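Local coordinates for protein aminotransferase, class I (Staphylococcus aureus, PDB 2O1B) that probably transfers amino groups between amino acids and 2-oxo acids as a class I aminotransferase that uses pyridoxal-5'-phosphate, at residues E109-I114 against N240-A245. Sequence-based numbering, arbitrary orientation.
Sequences EDEVCI and NGKDVA
Glu-111 and Lys-242 make this contact alone, as a salt bridge that spans backbones whose CA atoms lie 8.8 Å apart. The ammonium NZ of Lys-242 faces both carboxylate oxygens of Glu-111 from in front. Its main bond goes to OE1 of Glu-111, 3.0 Å from NZ of Lys-242, and meets that oxygen on its syn side, 30° out of the carboxylate plane. A second bond, from the same NZ to OE2 of Glu-111 at 3.1 Å, is weak. Beyond CG the Glu-111 chain runs straight out (chi2 174°), whereas the lysine chain bends at chi3 (-59°), and the two side chains cross at about a right angle. Long, flexible side chains of opposite charge suit such a gap at the surface.

Little else touches: CE of Lys-242, carried along by the bridge, comes within 3.6 Å of OE2 of Glu-111, and only 84 Å² is buried in all.

Further hydrogen bonds fix both charged ends. OE1 of Glu-111 also accepts from the backbone N of Asp-107, and NZ of Lys-242 also donates to the carbonyl O of Thr-105, both in the loop that follows helix 88-102. Glu-111 just precedes strand 112-115, outermost in the sheet within this chain, and Lys-242 lies in the short helical turn 241-244 leading into strand 245-250. Strand 263-267 runs between these two strands, antiparallel to both, in the seven-stranded sheet of the aminotransferase fold.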
ATOM      1  N   GLU A 109      14.479 -14.787  -5.329  1.00 31.03           N
ATOM      2  CA  GLU A 109      14.962 -13.679  -4.522  1.00 31.42           C
ATOM      3  C   GLU A 109      15.245 -12.457  -5.380  1.00 30.79           C
ATOM      4  O   GLU A 109      14.824 -11.345  -5.054  1.00 31.33           O
ATOM      5  CB  GLU A 109      16.218 -14.089  -3.741  1.00 31.70           C
ATOM      6  CG  GLU A 109      16.009 -14.379  -2.264  1.00 33.39           C
ATOM      7  CD  GLU A 109      14.697 -15.091  -1.946  1.00 35.84           C
ATOM      8  OE1 GLU A 109      13.849 -14.461  -1.289  1.00 35.24           O
ATOM      9  OE2 GLU A 109      14.512 -16.270  -2.340  1.00 37.98           O
ATOM     10  N   ASP A 110      15.937 -12.665  -6.490  1.00 30.04           N
ATOM     11  CA  ASP A 110      16.509 -11.554  -7.235  1.00 29.24           C
ATOM     12  C   ASP A 110      15.525 -10.882  -8.182  1.00 28.27           C
ATOM     13  O   ASP A 110      15.680  -9.697  -8.519  1.00 27.99           O
ATOM     14  CB  ASP A 110      17.725 -12.031  -8.040  1.00 29.61           C
ATOM     15  CG  ASP A 110      18.913 -12.417  -7.163  1.00 31.63           C
ATOM     16  OD1 ASP A 110      18.932 -12.073  -5.953  1.00 33.06           O
ATOM     17  OD2 ASP A 110      19.842 -13.066  -7.702  1.00 33.11           O
ATOM     18  N   GLU A 111      14.547 -11.651  -8.651  1.00 27.05           N
ATOM     19  CA  GLU A 111      13.759 -11.247  -9.819  1.00 26.36           C
ATOM     20  C   GLU A 111      12.244 -11.298  -9.615  1.00 26.37           C
ATOM     21  O   GLU A 111      11.485 -11.317 -10.578  1.00 26.33           O
ATOM     22  CB  GLU A 111      14.192 -12.068 -11.051  1.00 25.78           C
ATOM     23  CG  GLU A 111      15.673 -11.868 -11.383  1.00 24.67           C
ATOM     24  CD  GLU A 111      16.202 -12.754 -12.495  1.00 25.44           C
ATOM     25  OE1 GLU A 111      15.749 -13.907 -12.626  1.00 22.51           O
ATOM     26  OE2 GLU A 111      17.109 -12.288 -13.226  1.00 24.91           O
ATOM     27  N   VAL A 112      11.816 -11.286  -8.354  1.00 26.61           N
ATOM     28  CA  VAL A 112      10.403 -11.327  -8.005  1.00 26.76           C
ATOM     29  C   VAL A 112      10.097 -10.377  -6.844  1.00 26.84           C
ATOM     30  O   VAL A 112      10.754 -10.438  -5.805  1.00 26.64           O
ATOM     31  CB  VAL A 112       9.963 -12.766  -7.620  1.00 26.81           C
ATOM     32  CG1 VAL A 112       8.531 -12.769  -7.168  1.00 27.74           C
ATOM     33  CG2 VAL A 112      10.137 -13.726  -8.793  1.00 26.67           C
ATOM     34  N   CYS A 113       9.100  -9.509  -7.033  1.00 26.94           N
ATOM     35  CA  CYS A 113       8.607  -8.610  -5.977  1.00 26.64           C
ATOM     36  C   CYS A 113       7.091  -8.638  -5.977  1.00 26.60           C
ATOM     37  O   CYS A 113       6.457  -8.288  -6.982  1.00 26.39           O
ATOM     38  CB  CYS A 113       9.090  -7.169  -6.196  1.00 26.04           C
ATOM     39  SG  CYS A 113       8.544  -5.980  -4.926  1.00 28.56           S
ATOM     40  N   ILE A 114       6.514  -9.071  -4.864  1.00 26.37           N
ATOM     41  CA  ILE A 114       5.068  -9.108  -4.694  1.00 27.19           C
ATOM     42  C   ILE A 114       4.504  -7.697  -4.541  1.00 26.81           C
ATOM     43  O   ILE A 114       5.110  -6.864  -3.867  1.00 26.84           O
ATOM     44  CB  ILE A 114       4.704  -9.954  -3.462  1.00 27.16           C
ATOM     45  CG1 ILE A 114       4.899 -11.434  -3.782  1.00 28.62           C
ATOM     46  CG2 ILE A 114       3.268  -9.765  -3.080  1.00 28.88           C
ATOM     47  CD1 ILE A 114       6.130 -12.035  -3.202  1.00 32.62           C
ATOM     48  N   ASN A 240      17.272 -11.008 -23.864  1.00 27.74           N
ATOM     49  CA  ASN A 240      17.805  -9.817 -23.171  1.00 28.14           C
ATOM     50  C   ASN A 240      16.752  -8.941 -22.461  1.00 27.96           C
ATOM     51  O   ASN A 240      17.087  -7.874 -21.937  1.00 27.78           O
ATOM     52  CB  ASN A 240      18.662  -8.930 -24.111  1.00 28.51           C
ATOM     53  CG  ASN A 240      19.769  -9.698 -24.819  1.00 30.14           C
ATOM     54  OD1 ASN A 240      20.521 -10.445 -24.194  1.00 33.03           O
ATOM     55  ND2 ASN A 240      19.886  -9.500 -26.133  1.00 31.98           N
ATOM     56  N   GLY A 241      15.494  -9.393 -22.433  1.00 27.77           N
ATOM     57  CA  GLY A 241      14.401  -8.652 -21.788  1.00 27.09           C
ATOM     58  C   GLY A 241      14.691  -8.214 -20.359  1.00 27.26           C
ATOM     59  O   GLY A 241      14.472  -7.051 -19.995  1.00 26.97           O
ATOM     60  N   LYS A 242      15.192  -9.147 -19.551  1.00 27.18           N
ATOM     61  CA  LYS A 242      15.485  -8.884 -18.145  1.00 27.81           C
ATOM     62  C   LYS A 242      16.626  -7.888 -17.939  1.00 27.29           C
ATOM     63  O   LYS A 242      16.788  -7.356 -16.841  1.00 27.80           O
ATOM     64  CB  LYS A 242      15.777 -10.187 -17.395  1.00 27.76           C
ATOM     65  CG  LYS A 242      14.581 -11.129 -17.312  1.00 28.91           C
ATOM     66  CD  LYS A 242      14.785 -12.250 -16.288  1.00 29.32           C
ATOM     67  CE  LYS A 242      16.001 -13.106 -16.602  1.00 30.60           C
ATOM     68  NZ  LYS A 242      16.186 -14.161 -15.558  1.00 31.55           N
ATOM     69  N   ASP A 243      17.412  -7.640 -18.981  1.00 26.96           N
ATOM     70  CA  ASP A 243      18.513  -6.678 -18.902  1.00 26.67           C
ATOM     71  C   ASP A 243      18.020  -5.243 -18.882  1.00 26.08           C
ATOM     72  O   ASP A 243      18.714  -4.345 -18.407  1.00 25.91           O
ATOM     73  CB  ASP A 243      19.446  -6.835 -20.095  1.00 27.02           C
ATOM     74  CG  ASP A 243      20.248  -8.118 -20.062  1.00 27.77           C
ATOM     75  OD1 ASP A 243      20.060  -8.959 -19.155  1.00 28.69           O
ATOM     76  OD2 ASP A 243      21.077  -8.282 -20.973  1.00 29.79           O
ATOM     77  N   VAL A 244      16.830  -5.023 -19.430  1.00 25.76           N
ATOM     78  CA  VAL A 244      16.299  -3.661 -19.567  1.00 25.19           C
ATOM     79  C   VAL A 244      14.989  -3.438 -18.819  1.00 24.15           C
ATOM     80  O   VAL A 244      14.658  -2.301 -18.492  1.00 23.76           O
ATOM     81  CB  VAL A 244      16.060  -3.261 -21.044  1.00 25.49           C
ATOM     82  CG1 VAL A 244      17.338  -3.368 -21.864  1.00 26.03           C
ATOM     83  CG2 VAL A 244      14.936  -4.107 -21.654  1.00 25.56           C
ATOM     84  N   ALA A 245      14.249  -4.512 -18.566  1.00 22.98           N
ATOM     85  CA  ALA A 245      12.851  -4.387 -18.166  1.00 22.58           C
ATOM     86  C   ALA A 245      12.409  -5.204 -16.958  1.00 22.20           C
ATOM     87  O   ALA A 245      13.005  -6.241 -16.623  1.00 21.68           O
ATOM     88  CB  ALA A 245      11.942  -4.723 -19.349  1.00 22.54           C
TER